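Local coordinates for protein GlcNAc Inducible Gene 2, GIG2 (PDB 6AKZ) that binds a ferric ion and is probably an iron-dependent oxygenase of the DUF1479 family, with a cupin-type fold, at residues K423-I426 / D427-R430; I94-D97 / R98-W102; P376-I379 / T380-Q383. One frame throughout, in Å; residues are numbered along the deposited sequence.

Contact 1: K423-I426 / D427-R430; sequences KNDI and DSKR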
loop_
_atom_site.group_PDB
_atom_site.type_symbol
_atom_site.label_atom_id
_atom_site.label_comp_id
_atom_site.label_asym_id
_atom_site.label_seq_id
_atom_site.Cartn_x
_atom_site.Cartn_y
_atom_site.Cartn_z
ATOM N N LYS A 423 -17.887 3.850 -20.130
ATOM C CA LYS A 423 -18.424 2.962 -21.079
ATOM C C LYS A 423 -19.791 2.369 -20.648
ATOM O O LYS A 423 -20.094 1.208 -20.952
ATOM C CB LYS A 423 -17.456 1.851 -21.469
ATOM C CG LYS A 423 -15.974 2.220 -21.621
ATOM C CD LYS A 423 -15.608 2.975 -22.865
ATOM C CE LYS A 423 -14.102 3.289 -22.840
ATOM N NZ LYS A 423 -13.789 4.479 -23.652
ATOM N N ASN A 424 -20.509 3.187 -19.884
ATOM C CA ASN A 424 -21.746 2.779 -19.207
ATOM C C ASN A 424 -21.648 1.360 -18.563
ATOM O O ASN A 424 -22.601 0.621 -18.513
ATOM C CB ASN A 424 -22.964 2.988 -20.166
ATOM C CG ASN A 424 -24.263 3.168 -19.409
ATOM O OD1 ASN A 424 -24.309 3.762 -18.304
ATOM N ND2 ASN A 424 -25.314 2.590 -19.940
ATOM N N ASP A 425 -20.488 1.002 -18.003
ATOM C CA ASP A 425 -20.349 -0.289 -17.298
ATOM C C ASP A 425 -20.740 -0.075 -15.828
ATOM O O ASP A 425 -20.081 0.668 -15.119
ATOM C CB ASP A 425 -18.880 -0.723 -17.307
ATOM C CG ASP A 425 -18.689 -2.087 -16.693
ATOM O OD1 ASP A 425 -18.785 -2.239 -15.475
ATOM O OD2 ASP A 425 -18.429 -3.040 -17.444
ATOM N N ILE A 426 -21.766 -0.779 -15.371
ATOM C CA ILE A 426 -22.319 -0.544 -14.051
ATOM C C ILE A 426 -21.321 -0.886 -12.924
ATOM O O ILE A 426 -21.213 -0.207 -11.927
ATOM C CB ILE A 426 -23.676 -1.293 -13.894
ATOM C CG1 ILE A 426 -24.422 -0.749 -12.702
ATOM C CG2 ILE A 426 -23.485 -2.803 -13.758
ATOM C CD1 ILE A 426 -25.841 -1.322 -12.629
ATOM N N ASP A 427 -20.620 -2.006 -13.095
ATOM C CA ASP A 427 -19.596 -2.377 -12.143
ATOM C C ASP A 427 -18.537 -1.267 -12.020
ATOM O O ASP A 427 -18.110 -0.908 -10.915
ATOM C CB ASP A 427 -18.968 -3.664 -12.633
ATOM C CG ASP A 427 -17.992 -4.198 -11.699
ATOM O OD1 ASP A 427 -18.443 -4.597 -10.609
ATOM O OD2 ASP A 427 -16.771 -4.212 -12.041
ATOM N N SER A 428 -18.072 -0.712 -13.136
ATOM C CA SER A 428 -17.083 0.379 -13.064
ATOM C C SER A 428 -17.617 1.598 -12.369
ATOM O O SER A 428 -16.928 2.262 -11.611
ATOM C CB SER A 428 -16.618 0.824 -14.420
ATOM O OG SER A 428 -16.126 -0.242 -15.156
ATOM N N LYS A 429 -18.873 1.962 -12.655
ATOM C CA LYS A 429 -19.448 3.107 -12.020
ATOM C C LYS A 429 -19.565 2.896 -10.490
ATOM O O LYS A 429 -19.359 3.822 -9.718
ATOM C CB LYS A 429 -20.848 3.409 -12.603
ATOM C CG LYS A 429 -20.796 3.928 -13.999
ATOM C CD LYS A 429 -22.129 4.070 -14.600
ATOM C CE LYS A 429 -21.974 4.844 -15.908
ATOM N NZ LYS A 429 -23.291 4.888 -16.595
ATOM N N ARG A 430 -19.791 1.671 -10.063
ATOM C CA ARG A 430 -19.874 1.383 -8.610
ATOM C C ARG A 430 -18.514 1.590 -7.984
ATOM O O ARG A 430 -18.446 2.164 -6.940
ATOM C CB ARG A 430 -20.327 -0.043 -8.374
ATOM C CG ARG A 430 -21.835 -0.188 -8.571
ATOM C CD ARG A 430 -22.191 -1.657 -8.562
ATOM N NE ARG A 430 -23.642 -1.804 -8.745
ATOM C CZ ARG A 430 -24.258 -2.756 -9.458
ATOM N NH1 ARG A 430 -23.618 -3.770 -9.994
ATOM N NH2 ARG A 430 -25.595 -2.752 -9.507
#

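Contact 2: I94-D97 / R98-W102; sequences IDVD and RIDIW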
loop_
_atom_site.group_PDB
_atom_site.type_symbol
_atom_site.label_atom_id
_atom_site.label_comp_id
_atom_site.label_asym_id
_atom_site.label_seq_id
_atom_site.Cartn_x
_atom_site.Cartn_y
_atom_site.Cartn_z
ATOM N N ILE A 94 -1.674 -6.065 -20.340
ATOM C CA ILE A 94 -2.190 -5.178 -21.392
ATOM C C ILE A 94 -1.254 -5.250 -22.589
ATOM O O ILE A 94 -0.037 -5.210 -22.420
ATOM C CB ILE A 94 -2.270 -3.718 -20.924
ATOM C CG1 ILE A 94 -3.060 -3.543 -19.626
ATOM C CG2 ILE A 94 -2.861 -2.802 -22.018
ATOM C CD1 ILE A 94 -4.473 -3.911 -19.718
ATOM N N ASP A 95 -1.841 -5.357 -23.789
ATOM C CA ASP A 95 -1.056 -5.279 -25.051
ATOM C C ASP A 95 -0.208 -4.030 -25.146
ATOM O O ASP A 95 -0.667 -2.937 -24.836
ATOM C CB ASP A 95 -1.995 -5.284 -26.282
ATOM C CG ASP A 95 -2.694 -6.592 -26.489
ATOM O OD1 ASP A 95 -2.078 -7.670 -26.249
ATOM O OD2 ASP A 95 -3.885 -6.573 -26.906
ATOM N N VAL A 96 0.955 -4.156 -25.771
ATOM C CA VAL A 96 1.861 -3.039 -25.942
ATOM C C VAL A 96 1.241 -1.950 -26.775
ATOM O O VAL A 96 1.417 -0.763 -26.495
ATOM C CB VAL A 96 3.186 -3.489 -26.584
ATOM C CG1 VAL A 96 4.027 -2.297 -27.025
ATOM C CG2 VAL A 96 3.948 -4.407 -25.625
ATOM N N ASP A 97 0.495 -2.291 -27.808
ATOM C CA ASP A 97 -0.070 -1.217 -28.597
ATOM C C ASP A 97 -1.033 -0.333 -27.822
ATOM O O ASP A 97 -1.098 0.899 -28.008
ATOM C CB ASP A 97 -0.754 -1.769 -29.866
ATOM C CG ASP A 97 0.267 -2.227 -30.932
ATOM O OD1 ASP A 97 1.472 -1.833 -30.905
ATOM O OD2 ASP A 97 -0.149 -3.021 -31.794
ATOM N N ARG A 98 -1.832 -0.958 -26.982
ATOM C CA ARG A 98 -2.727 -0.224 -26.118
ATOM C C ARG A 98 -2.038 0.662 -25.084
ATOM O O ARG A 98 -2.419 1.810 -24.795
ATOM C CB ARG A 98 -3.622 -1.247 -25.409
ATOM C CG ARG A 98 -4.633 -0.639 -24.475
ATOM C CD ARG A 98 -5.455 0.484 -25.023
ATOM N NE ARG A 98 -6.238 0.056 -26.172
ATOM C CZ ARG A 98 -7.042 0.866 -26.882
ATOM N NH1 ARG A 98 -7.158 2.152 -26.572
ATOM N NH2 ARG A 98 -7.746 0.380 -27.920
ATOM N N ILE A 99 -0.990 0.135 -24.523
ATOM C CA ILE A 99 -0.128 0.900 -23.635
ATOM C C ILE A 99 0.447 2.138 -24.282
ATOM O O ILE A 99 0.452 3.223 -23.686
ATOM C CB ILE A 99 1.026 0.036 -23.076
ATOM C CG1 ILE A 99 0.501 -1.005 -22.150
ATOM C CG2 ILE A 99 2.082 0.891 -22.381
ATOM C CD1 ILE A 99 -0.038 -0.541 -20.830
ATOM N N ASP A 100 0.909 1.994 -25.523
ATOM C CA ASP A 100 1.478 3.116 -26.267
ATOM C C ASP A 100 0.450 4.224 -26.509
ATOM O O ASP A 100 0.760 5.406 -26.366
ATOM C CB ASP A 100 2.055 2.636 -27.601
ATOM C CG ASP A 100 3.155 1.608 -27.424
ATOM O OD1 ASP A 100 3.477 1.275 -26.263
ATOM O OD2 ASP A 100 3.698 1.133 -28.443
ATOM N N ILE A 101 -0.773 3.838 -26.866
ATOM C CA ILE A 101 -1.830 4.792 -27.088
ATOM C C ILE A 101 -2.115 5.535 -25.774
ATOM O O ILE A 101 -2.230 6.750 -25.744
ATOM C CB ILE A 101 -3.068 4.017 -27.629
ATOM C CG1 ILE A 101 -2.831 3.568 -29.067
ATOM C CG2 ILE A 101 -4.318 4.871 -27.528
ATOM C CD1 ILE A 101 -3.720 2.401 -29.493
ATOM N N TRP A 102 -2.291 4.800 -24.674
ATOM C CA TRP A 102 -2.517 5.449 -23.386
ATOM C C TRP A 102 -1.401 6.408 -22.954
ATOM O O TRP A 102 -1.672 7.529 -22.500
ATOM C CB TRP A 102 -2.748 4.385 -22.280
ATOM C CG TRP A 102 -4.078 3.695 -22.285
ATOM C CD1 TRP A 102 -5.254 4.161 -22.825
ATOM C CD2 TRP A 102 -4.393 2.454 -21.654
ATOM N NE1 TRP A 102 -6.244 3.263 -22.628
ATOM C CE2 TRP A 102 -5.774 2.206 -21.901
ATOM C CE3 TRP A 102 -3.662 1.496 -20.927
ATOM C CZ2 TRP A 102 -6.421 1.045 -21.425
ATOM C CZ3 TRP A 102 -4.323 0.377 -20.422
ATOM C CH2 TRP A 102 -5.669 0.117 -20.724
#

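Contact 3: P376-I379 / T380-Q383; sequences PLSI and TNIQ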
loop_
_atom_site.group_PDB
_atom_site.type_symbol
_atom_site.label_atom_id
_atom_site.label_comp_id
_atom_site.label_asym_id
_atom_site.label_seq_id
_atom_site.Cartn_x
_atom_site.Cartn_y
_atom_site.Cartn_z
ATOM N N PRO A 376 -10.158 -1.961 -1.017
ATOM C CA PRO A 376 -11.430 -2.673 -0.874
ATOM C C PRO A 376 -12.538 -1.800 -0.309
ATOM O O PRO A 376 -12.273 -0.853 0.458
ATOM C CB PRO A 376 -11.068 -3.815 0.126
ATOM C CG PRO A 376 -9.958 -3.154 0.998
ATOM C CD PRO A 376 -9.152 -2.321 -0.001
ATOM N N LEU A 377 -13.753 -2.158 -0.700
ATOM C CA LEU A 377 -14.915 -1.588 -0.093
ATOM C C LEU A 377 -14.893 -1.950 1.390
ATOM O O LEU A 377 -14.955 -3.111 1.763
ATOM C CB LEU A 377 -16.220 -2.019 -0.778
ATOM C CG LEU A 377 -17.524 -1.555 -0.054
ATOM C CD1 LEU A 377 -17.595 -0.041 -0.105
ATOM C CD2 LEU A 377 -18.677 -2.169 -0.871
ATOM N N SER A 378 -14.707 -0.972 2.199
ATOM C CA SER A 378 -14.527 -1.201 3.666
ATOM C C SER A 378 -14.838 -0.003 4.430
ATOM O O SER A 378 -14.907 1.126 3.904
ATOM C CB SER A 378 -13.074 -1.717 3.992
ATOM O OG SER A 378 -12.165 -0.642 3.894
ATOM N N ILE A 379 -15.054 -0.184 5.710
ATOM C CA ILE A 379 -15.561 0.963 6.539
ATOM C C ILE A 379 -14.674 2.222 6.528
ATOM O O ILE A 379 -15.195 3.361 6.451
ATOM C CB ILE A 379 -15.938 0.492 7.942
ATOM C CG1 ILE A 379 -16.822 1.501 8.636
ATOM C CG2 ILE A 379 -14.754 0.165 8.821
ATOM C CD1 ILE A 379 -18.191 1.594 8.003
ATOM N N THR A 380 -13.359 2.050 6.480
ATOM C CA THR A 380 -12.438 3.231 6.487
ATOM C C THR A 380 -12.257 3.789 5.060
ATOM O O THR A 380 -11.474 4.700 4.918
ATOM C CB THR A 380 -11.082 2.959 7.167
ATOM O OG1 THR A 380 -10.342 1.940 6.451
ATOM C CG2 THR A 380 -11.247 2.487 8.636
ATOM N N ASN A 381 -12.878 3.155 4.044
ATOM C CA ASN A 381 -12.842 3.572 2.662
ATOM C C ASN A 381 -14.141 4.240 2.192
ATOM O O ASN A 381 -14.255 4.619 1.035
ATOM C CB ASN A 381 -12.436 2.430 1.744
ATOM C CG ASN A 381 -10.929 2.279 1.694
ATOM O OD1 ASN A 381 -10.221 3.295 1.895
ATOM N ND2 ASN A 381 -10.409 1.059 1.568
ATOM N N ILE A 382 -15.119 4.364 3.064
ATOM C CA ILE A 382 -16.360 5.048 2.631
ATOM C C ILE A 382 -16.064 6.527 2.330
ATOM O O ILE A 382 -16.594 7.107 1.344
ATOM C CB ILE A 382 -17.474 4.861 3.658
ATOM C CG1 ILE A 382 -17.805 3.378 3.836
ATOM C CG2 ILE A 382 -18.675 5.677 3.240
ATOM C CD1 ILE A 382 -18.332 2.672 2.617
ATOM N N GLN A 383 -15.167 7.140 3.088
ATOM C CA GLN A 383 -14.831 8.560 2.752
ATOM C C GLN A 383 -14.138 8.682 1.410
ATOM O O GLN A 383 -14.370 9.603 0.667
ATOM C CB GLN A 383 -13.950 9.161 3.841
ATOM C CG GLN A 383 -14.703 9.383 5.117
ATOM C CD GLN A 383 -15.707 10.535 5.090
ATOM O OE1 GLN A 383 -15.936 11.216 4.057
ATOM N NE2 GLN A 383 -16.324 10.766 6.248
HETATM O O HOH W 1 -11.586 -0.146 6.346
HETATM O O HOH W 2 -14.413 5.990 5.723
#

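Contact 1: K423-I426 / D427-R430
Asp425 and Ser428 meet at an N-cap, where the loop leaving helix 407-412 enters the short helix 426-431. Asp425 OD1 accepts from Ser428 N at 2.9 Å in a nearly straight bond, the N-H...O angle being 160°. The donor reaches the carboxylate oxygen on its anti side, tilted out of the carboxylate plane. With CG anti to the backbone N (chi1 -176°), Asp425 carries the carboxylate forward over the first turn, where amide N-H groups lack carbonyl partners of a preceding turn. Aspartate suits the place, since its short side chain can curl forward to the amide three residues on and its negative charge probably interacts favourably with the positive end of the helix dipole.

The main chain starts its regular pattern here: Lys429 N binds Asp425 O, and Arg430 N binds Ile426 O, each at 3.0 Å. One turn apart, Ile426 and Arg430 also pair through their side chains. The branched isoleucine offers an apolar surface to one flat face of the guanidinium, its CG1 above the centre of that group, and Arg430 NE finds its polar partner beyond, at the carbonyl of Glu436.

Further out, Lys146 gathers the polar groups of this turn. It pairs with Asp427 OD2 in a salt bridge to that outside lysine, hydrogen-bonds the small, buried hydroxyl of Ser428, and makes a long, weak ion pair with Asp425. This positive charge probably eases the proximity of two carboxylates whose atoms Asp425 OD1 and Asp427 OD2 stand 4.4 Å apart.

Contact 2: I94-D97 / R98-W102
Ile94 packs against Arg98, Ile99 and Trp102 where the chain leaves strand 87-91 and starts helix 96-112. A single methyl, CG2, does most of the touching. Ile94 CG2 lies 3.7 Å from Arg98 CG, and hardly farther from Ile99 CD1 and Trp102 CZ3, so one branch meets three side chains of the first turns. Standing anti to the backbone N (chi1 -54° sets the other branch, CG1, beside that N), CG2 is directed to the helix. Ile94 crosses both Ile99 and Trp102 at about a right angle. Isoleucine suits this buried place because branching at CB sets the CG2 methyl directly against the helix, while CG1 only grazes the indole. Arg98 adds its aliphatic part: the chain bends at chi2 and chi3 and lays CD over one face of the Trp102 indole, 3.5 Å above the plane and offset toward the rim.

The looser, solvent-facing side holds Asp95, Val96 and Asp97; Arg98, although its aliphatic part packs, is also exposed. Asp95 occupies the N-cap position without a side-chain capping bond; its contribution is the carbonyl, Asp95 O, which accepts from Ile99 N at 3.1 Å. Val96 O receives Asp100 N in the next bond of the helix. Asp100 OD1 also lies 2.9 Å from Val96 O, a close approach of two acceptors probably tolerated because Lys343 forms a salt bridge with that carboxylate oxygen.

Beyond the turn, Leu260 of strand 256-261 touches Ile94, Ile99 and Trp102 alike, joining the helix start to the mixed seven-stranded sheet. Pro135 and Ala139 of helix 134-140 also touch Trp102, while Glu138 of that helix accepts from Trp102 NE1.

Contact 3: P376-I379 / T380-Q383
A turn that leads from the corner after strand 367-371 into helix 382-394 brings Asn381 back against Pro376 and Ser378. At the corner, Leu377 is held by backbone bonds to Asp167 and Thr170. The Asn381 amide does the bridging: ND2 donates to Pro376 O at 2.9 Å, in the carbonyl plane and with an N-H...O angle of 157°. Asparagine suits the position because its short, flat amide can serve backbone groups in a buried turn, and ND2 has a second acceptor in the carbonyl of Phe253. The main chain closes the bend with Asn381 N bound to Ser378 O at 2.9 Å; here the donor sits 53° above the carbonyl plane, away from a lone-pair direction.

On the apolar side, Leu377 CD1 touches Ile382 CD1 at 3.9 Å, the two side chains crossing obliquely. Ala454 and Ala457 of helix 445-460 also pack on Ile382.

One water joins Ser378 OG, Thr380 OG1 and the Thr380 amide, accepting from Thr380 N at 2.8 Å. A second donates to Ile379 O and accepts from Gln383 N at 3.0 Å. The chemistry implies that in this largely buried turn several backbone groups, Pro376 O, Ile379 O and the amides of Thr380 and Gln383, find partners in the Asn381 amide or in water, before the regular bonds of the helix take over.

The three contacts all join a loop or turn to the beginning of a helix, but none touches another. Contact 2 comes first along the chain, then contact 3, then contact 1. Contacts 1 and 3 have centres about 19 Å apart and nearest atoms about 7 Å apart; contacts 1 and 2 are about 22 Å apart between centres, and contacts 2 and 3 about 31 Å. Glu138 relates contacts 1 and 2 indirectly, accepting from Trp102 and forming a salt bridge with Lys423. All three lie away from the iron site formed by His192, Asp194 and His355, so any link to the metal would be indirect.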